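Glycoside hydrolase family 31 (Trueperella pyogenes, PDB 5I0F) probably hydrolyses glycosidic bonds of cycloalternan, a cyclic glucose oligosaccharide, through a covalent glycosyl-enzyme intermediate. Local coordinates at residues Pro287-Phe295 / Ala552-Trp560; Glu533-Arg541 / Pro570-Ala581. All blocks are in the same frame, centred on the assembly; numbering follows the deposited sequence.

Contact 1 (Pro287-Phe295 / Ala552-Trp560); sequences PAEMPEWIF and ACGILYWGW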
loop_
_atom_site.group_PDB
_atom_site.type_symbol
_atom_site.label_atom_id
_atom_site.label_comp_id
_atom_site.label_asym_id
_atom_site.label_seq_id
_atom_site.Cartn_x
_atom_site.Cartn_y
_atom_site.Cartn_z
ATOM N N PRO A 287 14.854 -1.036 9.696
ATOM C CA PRO A 287 14.308 0.270 10.123
ATOM C C PRO A 287 15.381 1.236 10.631
ATOM O O PRO A 287 16.370 0.809 11.235
ATOM C CB PRO A 287 13.308 -0.072 11.239
ATOM C CG PRO A 287 13.398 -1.537 11.470
ATOM C CD PRO A 287 14.258 -2.168 10.423
ATOM N N ALA A 288 15.155 2.510 10.321
ATOM C CA ALA A 288 16.005 3.637 10.711
ATOM C C ALA A 288 15.718 4.072 12.152
ATOM O O ALA A 288 14.615 3.834 12.650
ATOM C CB ALA A 288 15.694 4.804 9.761
ATOM N N GLU A 289 16.675 4.736 12.798
ATOM C CA GLU A 289 16.403 5.447 14.061
ATOM C C GLU A 289 15.423 6.615 13.807
ATOM O O GLU A 289 15.516 7.299 12.776
ATOM C CB GLU A 289 17.666 6.040 14.668
ATOM C CG GLU A 289 18.760 5.045 15.091
ATOM C CD GLU A 289 20.090 5.364 14.447
ATOM O OE1 GLU A 289 21.101 5.442 15.116
ATOM O OE2 GLU A 289 20.118 5.525 13.216
ATOM N N MET A 290 14.521 6.849 14.758
ATOM C CA MET A 290 13.512 7.915 14.636
ATOM C C MET A 290 13.501 8.791 15.876
ATOM O O MET A 290 13.890 8.349 16.941
ATOM C CB MET A 290 12.122 7.313 14.401
ATOM C CG MET A 290 11.908 6.763 13.004
ATOM S SD MET A 290 11.795 8.100 11.786
ATOM C CE MET A 290 12.224 7.270 10.285
ATOM N N PRO A 291 13.054 10.056 15.731
ATOM C CA PRO A 291 12.970 10.945 16.885
ATOM C C PRO A 291 11.774 10.594 17.773
ATOM O O PRO A 291 10.770 10.069 17.264
ATOM C CB PRO A 291 12.795 12.310 16.248
ATOM C CG PRO A 291 12.100 12.048 14.957
ATOM C CD PRO A 291 12.487 10.669 14.513
ATOM N N GLU A 292 11.872 10.891 19.061
ATOM C CA GLU A 292 10.812 10.511 20.028
ATOM C C GLU A 292 9.440 11.128 19.741
ATOM O O GLU A 292 8.409 10.552 20.103
ATOM C CB GLU A 292 11.216 10.803 21.481
ATOM C CG GLU A 292 11.563 12.256 21.830
ATOM C CD GLU A 292 10.358 13.189 21.973
ATOM O OE1 GLU A 292 9.331 12.746 22.561
ATOM O OE2 GLU A 292 10.438 14.383 21.529
ATOM N N TRP A 293 9.419 12.292 19.090
ATOM C CA TRP A 293 8.139 12.972 18.815
ATOM C C TRP A 293 7.201 12.206 17.880
ATOM O O TRP A 293 6.007 12.515 17.861
ATOM C CB TRP A 293 8.326 14.423 18.323
ATOM C CG TRP A 293 9.245 14.649 17.104
ATOM C CD1 TRP A 293 10.554 15.056 17.143
ATOM C CD2 TRP A 293 8.905 14.536 15.716
ATOM N NE1 TRP A 293 11.045 15.193 15.865
ATOM C CE2 TRP A 293 10.066 14.862 14.972
ATOM C CE3 TRP A 293 7.737 14.195 15.022
ATOM C CZ2 TRP A 293 10.085 14.871 13.580
ATOM C CZ3 TRP A 293 7.763 14.204 13.617
ATOM C CH2 TRP A 293 8.936 14.532 12.919
ATOM N N ILE A 294 7.694 11.205 17.139
ATOM C CA ILE A 294 6.784 10.373 16.343
ATOM C C ILE A 294 5.781 9.578 17.194
ATOM O O ILE A 294 4.757 9.145 16.677
ATOM C CB ILE A 294 7.482 9.442 15.323
ATOM C CG1 ILE A 294 8.300 8.345 15.997
ATOM C CG2 ILE A 294 8.331 10.258 14.343
ATOM C CD1 ILE A 294 8.538 7.132 15.139
ATOM N N PHE A 295 6.049 9.437 18.498
ATOM C CA PHE A 295 5.229 8.614 19.376
ATOM C C PHE A 295 4.104 9.323 20.105
ATOM O O PHE A 295 3.344 8.669 20.837
ATOM C CB PHE A 295 6.122 7.877 20.372
ATOM C CG PHE A 295 7.019 6.872 19.723
ATOM C CD1 PHE A 295 6.484 5.800 19.032
ATOM C CD2 PHE A 295 8.383 6.973 19.831
ATOM C CE1 PHE A 295 7.311 4.862 18.433
ATOM C CE2 PHE A 295 9.224 6.033 19.236
ATOM C CZ PHE A 295 8.684 4.989 18.531
ATOM N N ALA A 552 5.614 -8.185 11.137
ATOM C CA ALA A 552 6.240 -9.477 10.875
ATOM C C ALA A 552 7.072 -9.529 9.576
ATOM O O ALA A 552 7.747 -10.540 9.333
ATOM C CB ALA A 552 5.179 -10.584 10.890
ATOM N N CYS A 553 7.040 -8.467 8.767
ATOM C CA CYS A 553 7.925 -8.317 7.611
ATOM C C CYS A 553 8.891 -7.146 7.753
ATOM O O CYS A 553 9.566 -6.768 6.791
ATOM C CB CYS A 553 7.071 -8.178 6.350
ATOM S SG CYS A 553 5.978 -9.605 6.165
ATOM N N GLY A 554 8.992 -6.601 8.959
ATOM C CA GLY A 554 9.957 -5.569 9.266
ATOM C C GLY A 554 9.507 -4.139 9.077
ATOM O O GLY A 554 10.344 -3.249 9.075
ATOM N N ILE A 555 8.198 -3.905 8.926
ATOM C CA ILE A 555 7.642 -2.555 8.892
ATOM C C ILE A 555 7.349 -2.206 10.343
ATOM O O ILE A 555 6.311 -2.605 10.892
ATOM C CB ILE A 555 6.361 -2.475 8.040
ATOM C CG1 ILE A 555 6.633 -2.850 6.580
ATOM C CG2 ILE A 555 5.739 -1.079 8.112
ATOM C CD1 ILE A 555 7.580 -1.926 5.842
ATOM N N LEU A 556 8.273 -1.477 10.959
ATOM C CA LEU A 556 8.271 -1.227 12.404
ATOM C C LEU A 556 7.341 -0.090 12.822
ATOM O O LEU A 556 6.590 -0.225 13.794
ATOM C CB LEU A 556 9.704 -0.915 12.861
ATOM C CG LEU A 556 10.027 -0.700 14.342
ATOM C CD1 LEU A 556 9.731 -1.963 15.096
ATOM C CD2 LEU A 556 11.498 -0.348 14.547
ATOM N N TYR A 557 7.422 1.037 12.120
ATOM C CA TYR A 557 6.741 2.264 12.506
ATOM C C TYR A 557 5.408 2.375 11.754
ATOM O O TYR A 557 5.273 3.130 10.780
ATOM C CB TYR A 557 7.643 3.473 12.213
ATOM C CG TYR A 557 9.026 3.445 12.825
ATOM C CD1 TYR A 557 9.204 3.699 14.176
ATOM C CD2 TYR A 557 10.159 3.207 12.050
ATOM C CE1 TYR A 557 10.472 3.683 14.759
ATOM C CE2 TYR A 557 11.426 3.185 12.612
ATOM C CZ TYR A 557 11.578 3.455 13.956
ATOM O OH TYR A 557 12.807 3.457 14.553
ATOM N N TRP A 558 4.442 1.594 12.203
ATOM C CA TRP A 558 3.185 1.423 11.541
ATOM C C TRP A 558 2.074 2.067 12.347
ATOM O O TRP A 558 2.055 1.995 13.576
ATOM C CB TRP A 558 2.907 -0.066 11.359
ATOM C CG TRP A 558 1.583 -0.394 10.758
ATOM C CD1 TRP A 558 1.323 -0.671 9.465
ATOM C CD2 TRP A 558 0.335 -0.493 11.452
ATOM N NE1 TRP A 558 -0.022 -0.929 9.291
ATOM C CE2 TRP A 558 -0.648 -0.827 10.503
ATOM C CE3 TRP A 558 -0.045 -0.349 12.798
ATOM C CZ2 TRP A 558 -1.978 -1.033 10.851
ATOM C CZ3 TRP A 558 -1.369 -0.526 13.134
ATOM C CH2 TRP A 558 -2.325 -0.867 12.168
ATOM N N GLY A 559 1.121 2.647 11.647
ATOM C CA GLY A 559 -0.140 3.076 12.249
ATOM C C GLY A 559 -1.295 2.984 11.281
ATOM O O GLY A 559 -1.214 2.339 10.234
ATOM N N TRP A 560 -2.390 3.626 11.646
ATOM C CA TRP A 560 -3.638 3.550 10.881
ATOM C C TRP A 560 -4.518 4.745 11.264
ATOM O O TRP A 560 -4.256 5.434 12.255
ATOM C CB TRP A 560 -4.364 2.206 11.137
ATOM C CG TRP A 560 -4.909 2.035 12.569
ATOM C CD1 TRP A 560 -4.189 2.091 13.730
ATOM C CD2 TRP A 560 -6.277 1.793 12.963
ATOM N NE1 TRP A 560 -5.019 1.911 14.816
ATOM C CE2 TRP A 560 -6.301 1.721 14.376
ATOM C CE3 TRP A 560 -7.475 1.627 12.261
ATOM C CZ2 TRP A 560 -7.480 1.489 15.093
ATOM C CZ3 TRP A 560 -8.637 1.380 12.967
ATOM C CH2 TRP A 560 -8.630 1.329 14.378
HETATM O O HOH W 1 14.109 4.864 16.766
#

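Contact 2 (Glu533-Arg541 / Pro570-Ala581); sequences EDSTWEAFR and PEAELYARAFAA. With CA (calcium ion), chain E.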
loop_
_atom_site.group_PDB
_atom_site.type_symbol
_atom_site.label_atom_id
_atom_site.label_comp_id
_atom_site.label_asym_id
_atom_site.label_seq_id
_atom_site.Cartn_x
_atom_site.Cartn_y
_atom_site.Cartn_z
ATOM N N GLU A 533 -9.843 3.339 4.793
ATOM C CA GLU A 533 -10.951 2.471 5.182
ATOM C C GLU A 533 -12.200 3.219 5.637
ATOM O O GLU A 533 -12.159 4.397 5.995
ATOM C CB GLU A 533 -10.538 1.477 6.301
ATOM C CG GLU A 533 -10.207 0.037 5.839
ATOM C CD GLU A 533 -11.410 -0.774 5.345
ATOM O OE1 GLU A 533 -12.399 -0.186 4.824
ATOM O OE2 GLU A 533 -11.378 -2.036 5.457
ATOM N N ASP A 534 -13.301 2.477 5.647
ATOM C CA ASP A 534 -14.553 2.899 6.255
ATOM C C ASP A 534 -14.461 2.844 7.793
ATOM O O ASP A 534 -13.592 2.179 8.361
ATOM C CB ASP A 534 -15.687 1.990 5.784
ATOM C CG ASP A 534 -16.047 2.217 4.320
ATOM O OD1 ASP A 534 -16.480 3.341 3.977
ATOM O OD2 ASP A 534 -15.893 1.280 3.504
ATOM N N SER A 535 -15.363 3.572 8.447
ATOM C CA SER A 535 -15.471 3.557 9.886
ATOM C C SER A 535 -16.383 2.434 10.339
ATOM O O SER A 535 -17.560 2.668 10.698
ATOM C CB SER A 535 -15.987 4.903 10.428
ATOM O OG SER A 535 -15.012 5.927 10.242
ATOM N N THR A 536 -15.825 1.229 10.335
ATOM C CA THR A 536 -16.547 0.005 10.679
ATOM C C THR A 536 -15.760 -0.888 11.641
ATOM O O THR A 536 -14.512 -0.823 11.702
ATOM C CB THR A 536 -16.868 -0.832 9.437
ATOM O OG1 THR A 536 -15.673 -1.339 8.848
ATOM C CG2 THR A 536 -17.681 -0.041 8.407
ATOM N N TRP A 537 -16.487 -1.773 12.334
ATOM C CA TRP A 537 -15.845 -2.773 13.189
ATOM C C TRP A 537 -14.977 -3.740 12.375
ATOM O O TRP A 537 -13.899 -4.092 12.803
ATOM C CB TRP A 537 -16.862 -3.536 14.043
ATOM C CG TRP A 537 -17.550 -2.639 15.003
ATOM C CD1 TRP A 537 -18.729 -1.974 14.810
ATOM C CD2 TRP A 537 -17.094 -2.282 16.313
ATOM N NE1 TRP A 537 -19.044 -1.230 15.933
ATOM C CE2 TRP A 537 -18.055 -1.396 16.867
ATOM C CE3 TRP A 537 -15.974 -2.626 17.078
ATOM C CZ2 TRP A 537 -17.930 -0.860 18.153
ATOM C CZ3 TRP A 537 -15.854 -2.089 18.372
ATOM C CH2 TRP A 537 -16.823 -1.206 18.884
ATOM N N GLU A 538 -15.446 -4.152 11.196
ATOM C CA GLU A 538 -14.659 -5.046 10.348
ATOM C C GLU A 538 -13.340 -4.397 9.916
ATOM O O GLU A 538 -12.290 -5.060 9.921
ATOM C CB GLU A 538 -15.465 -5.530 9.117
ATOM C CG GLU A 538 -14.737 -6.573 8.253
ATOM C CD GLU A 538 -14.097 -7.726 9.047
ATOM O OE1 GLU A 538 -14.759 -8.307 9.973
ATOM O OE2 GLU A 538 -12.893 -8.030 8.776
ATOM N N ALA A 539 -13.377 -3.108 9.587
ATOM C CA ALA A 539 -12.155 -2.404 9.212
ATOM C C ALA A 539 -11.151 -2.270 10.378
ATOM O O ALA A 539 -9.937 -2.362 10.173
ATOM C CB ALA A 539 -12.490 -1.043 8.623
ATOM N N PHE A 540 -11.675 -2.049 11.582
ATOM C CA PHE A 540 -10.887 -2.058 12.821
ATOM C C PHE A 540 -10.152 -3.396 12.977
ATOM O O PHE A 540 -8.921 -3.420 13.132
ATOM C CB PHE A 540 -11.853 -1.746 13.997
ATOM C CG PHE A 540 -11.250 -1.727 15.382
ATOM C CD1 PHE A 540 -9.889 -1.658 15.631
ATOM C CD2 PHE A 540 -12.114 -1.763 16.478
ATOM C CE1 PHE A 540 -9.395 -1.618 16.921
ATOM C CE2 PHE A 540 -11.622 -1.706 17.786
ATOM C CZ PHE A 540 -10.262 -1.660 18.004
ATOM N N ARG A 541 -10.891 -4.507 12.900
ATOM C CA ARG A 541 -10.250 -5.829 12.981
ATOM C C ARG A 541 -9.201 -6.034 11.897
ATOM O O ARG A 541 -8.104 -6.551 12.183
ATOM C CB ARG A 541 -11.284 -6.954 12.922
ATOM C CG ARG A 541 -12.194 -6.952 14.146
ATOM C CD ARG A 541 -13.211 -8.091 14.181
ATOM N NE ARG A 541 -14.291 -7.942 13.215
ATOM C CZ ARG A 541 -15.528 -7.460 13.452
ATOM N NH1 ARG A 541 -16.389 -7.396 12.446
ATOM N NH2 ARG A 541 -15.937 -7.040 14.652
ATOM N N PRO A 570 -17.331 7.816 12.912
ATOM C CA PRO A 570 -17.613 6.548 13.548
ATOM C C PRO A 570 -18.579 6.726 14.712
ATOM O O PRO A 570 -18.569 7.774 15.358
ATOM C CB PRO A 570 -16.234 6.102 14.060
ATOM C CG PRO A 570 -15.454 7.343 14.172
ATOM C CD PRO A 570 -15.903 8.152 13.007
ATOM N N GLU A 571 -19.414 5.721 14.946
ATOM C CA GLU A 571 -20.286 5.692 16.134
ATOM C C GLU A 571 -19.406 5.790 17.382
ATOM O O GLU A 571 -18.233 5.378 17.354
ATOM C CB GLU A 571 -21.137 4.404 16.163
ATOM C CG GLU A 571 -20.402 3.132 16.622
ATOM C CD GLU A 571 -21.320 1.942 16.902
ATOM O OE1 GLU A 571 -21.044 0.818 16.420
ATOM O OE2 GLU A 571 -22.324 2.131 17.632
ATOM N N ALA A 572 -19.974 6.304 18.472
ATOM C CA ALA A 572 -19.167 6.642 19.659
ATOM C C ALA A 572 -18.390 5.429 20.166
ATOM O O ALA A 572 -17.231 5.548 20.511
ATOM C CB ALA A 572 -20.054 7.202 20.780
ATOM N N GLU A 573 -19.033 4.267 20.208
ATOM C CA GLU A 573 -18.432 3.073 20.777
ATOM C C GLU A 573 -17.202 2.607 19.986
ATOM O O GLU A 573 -16.205 2.171 20.568
ATOM C CB GLU A 573 -19.465 1.932 20.856
ATOM C CG GLU A 573 -18.987 0.757 21.673
ATOM C CD GLU A 573 -20.005 -0.370 21.748
ATOM O OE1 GLU A 573 -19.764 -1.309 22.522
ATOM O OE2 GLU A 573 -21.024 -0.355 20.998
ATOM N N LEU A 574 -17.295 2.697 18.664
ATOM C CA LEU A 574 -16.176 2.360 17.798
ATOM C C LEU A 574 -15.036 3.327 18.000
ATOM O O LEU A 574 -13.883 2.912 18.114
ATOM C CB LEU A 574 -16.614 2.308 16.317
ATOM C CG LEU A 574 -15.501 2.078 15.293
ATOM C CD1 LEU A 574 -14.740 0.780 15.551
ATOM C CD2 LEU A 574 -16.124 2.107 13.916
ATOM N N TYR A 575 -15.334 4.617 18.045
ATOM C CA TYR A 575 -14.292 5.613 18.312
ATOM C C TYR A 575 -13.580 5.314 19.632
ATOM O O TYR A 575 -12.358 5.278 19.679
ATOM C CB TYR A 575 -14.846 7.020 18.313
ATOM C CG TYR A 575 -13.781 8.117 18.279
ATOM C CD1 TYR A 575 -13.205 8.525 17.076
ATOM C CD2 TYR A 575 -13.383 8.755 19.437
ATOM C CE1 TYR A 575 -12.261 9.544 17.032
ATOM C CE2 TYR A 575 -12.443 9.785 19.400
ATOM C CZ TYR A 575 -11.885 10.172 18.205
ATOM O OH TYR A 575 -10.959 11.205 18.190
ATOM N N ALA A 576 -14.343 5.027 20.674
ATOM C CA ALA A 576 -13.764 4.679 21.969
ATOM C C ALA A 576 -12.852 3.478 21.928
ATOM O O ALA A 576 -11.740 3.538 22.461
ATOM C CB ALA A 576 -14.848 4.464 23.007
ATOM N N ARG A 577 -13.309 2.378 21.328
ATOM C CA ARG A 577 -12.508 1.151 21.314
ATOM C C ARG A 577 -11.268 1.315 20.430
ATOM O O ARG A 577 -10.186 0.850 20.777
ATOM C CB ARG A 577 -13.317 -0.056 20.836
ATOM C CG ARG A 577 -14.504 -0.457 21.686
ATOM C CD ARG A 577 -14.146 -0.653 23.137
ATOM N NE ARG A 577 -15.175 -1.377 23.876
ATOM C CZ ARG A 577 -15.148 -1.602 25.189
ATOM N NH1 ARG A 577 -14.149 -1.156 25.953
ATOM N NH2 ARG A 577 -16.141 -2.296 25.750
ATOM N N ALA A 578 -11.426 2.000 19.314
ATOM C CA ALA A 578 -10.340 2.204 18.376
ATOM C C ALA A 578 -9.294 3.172 18.921
ATOM O O ALA A 578 -8.094 2.995 18.686
ATOM C CB ALA A 578 -10.883 2.714 17.052
ATOM N N PHE A 579 -9.752 4.208 19.631
ATOM C CA PHE A 579 -8.832 5.182 20.239
ATOM C C PHE A 579 -7.972 4.473 21.308
ATOM O O PHE A 579 -6.757 4.674 21.370
ATOM C CB PHE A 579 -9.602 6.384 20.805
ATOM C CG PHE A 579 -8.764 7.630 21.024
ATOM C CD1 PHE A 579 -7.946 7.756 22.137
ATOM C CD2 PHE A 579 -8.848 8.700 20.140
ATOM C CE1 PHE A 579 -7.202 8.909 22.354
ATOM C CE2 PHE A 579 -8.112 9.866 20.350
ATOM C CZ PHE A 579 -7.269 9.966 21.448
ATOM N N ALA A 580 -8.603 3.616 22.117
ATOM C CA ALA A 580 -7.885 2.828 23.138
ATOM C C ALA A 580 -6.857 1.892 22.489
ATOM O O ALA A 580 -5.698 1.811 22.917
ATOM C CB ALA A 580 -8.874 2.047 23.995
ATOM N N ALA A 581 -7.256 1.220 21.415
ATOM C CA ALA A 581 -6.344 0.320 20.734
ATOM C C ALA A 581 -5.166 1.057 20.141
ATOM O O ALA A 581 -4.018 0.583 20.275
ATOM C CB ALA A 581 -7.061 -0.465 19.647
HETATM CA CA CA E . -18.826 4.042 4.679
HETATM O O HOH W 2 -17.602 4.576 6.653
HETATM O O HOH W 3 -17.703 5.940 3.419
HETATM O O HOH W 4 -20.456 5.656 4.706
HETATM O O HOH W 5 -19.457 3.048 2.421
HETATM O O HOH W 6 -19.395 1.877 5.354
#

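Contact 1 (Pro287-Phe295 / Ala552-Trp560)
The phenol oxygen of Tyr557 is held at two points: Tyr557 OH donates to Ala288 O at 2.7 Å, in the plane of that carbonyl with a C=O...O angle of 158°, and it accepts from a water. The same water accepts a hydrogen bond from Met290 N, 2.9 Å away, so the hydroxyl is tied to the 287-295 loop directly and through one bridge. Below the hydroxyl the ring is clamped on both faces. Met290 lays its CG over one of them, 3.7 Å from the ring centroid in a CH-pi contact; its chain bends at chi2 (-71°), and SD stands farther off above the same face, 5.1 Å from the ring centroid, a Met-aromatic contact. Against the opposite face lies CD2 of the preceding Leu556, which also meets Pro287 CB at 3.8 Å. Ile294 CD1 touches Tyr557 CD1 at 3.6 Å, the two side chains crossing at about a right angle, while Phe295 CZ approaches the ring edge more loosely. These bonds and faces probably restrict the rotation of the phenol. The tyrosine belongs to the segment that runs into barrel strand 558-561, and the loop it grips connects helix 273-284 to the first barrel strand, 297-300. Helix 617-646 touches Pro287, Phe295 and Tyr557, and Leu527 of strand 527-529 packs on Met290 and Tyr557.

Contact 2 (Glu533-Arg541 / Pro570-Ala581)
Trp537 and Phe540 of helix 537-551 pack against Leu574 and its neighbours on helix 572-583, two nearly parallel outer helices of the (beta/alpha)8 TIM barrel; the axes of the short segments 537-541 and 572-581 approach to 11.1 Å with their directions 8° from each other. The tight part is largely apolar. Leu574 CD1 rests over the six-membered ring of Trp537, 3.9 Å from its centroid, and also reaches Phe540 CD2 at 3.8 Å, which wedges the leucine between the two aromatics. Phe540, with CG anti to its own N (chi1 179°), extends toward the second helix and sets a ring face over Ala578 CA and an edge against Ala581 CB. Arg577 lends only its aliphatic part, CG meeting the Trp537 edge, while its guanidinium goes on to Val718 O. Ser535 continues the close packing, its OG 3.7 Å from Pro570 CD and bound to Ala563 O and Arg604; Thr536 caps its helix by accepting from Ala539 N. The contact is more open beyond this core. Asp534 OD1 binds a calcium ion at 2.5 Å whose five other ligands here are waters, one of them accepting from Ser535 N. On the solvent side, Glu571 reaches back with an extended chain: its OE1 accepts from Trp537 NE1 at 2.9 Å, on the anti side, in the plane of the indole and nearly straight at 163°.

How the contacts relate
Contacts 1 and 2 have centres about 22 Å apart and belong to the same GH31 TIM-barrel domain. Their segments alternate along the chain: 287-295, 533-541, 552-560, then 570-581. Helix 537-551, strand 558-561 and helix 572-583 follow one another, so contact 2 joins the helices before and after the strand that segment 552-560 leads into. The two contacts touch where Trp560, on that strand, packs CH2 on Phe540 CD1 (3.5 Å) and on Ala578 CB. Contact 1 thus ties the approach to the first barrel strand to that of the seventh, while contact 2 joins helices outside the barrel, with the side chain of Ser535 about 12 Å from a bound glucose.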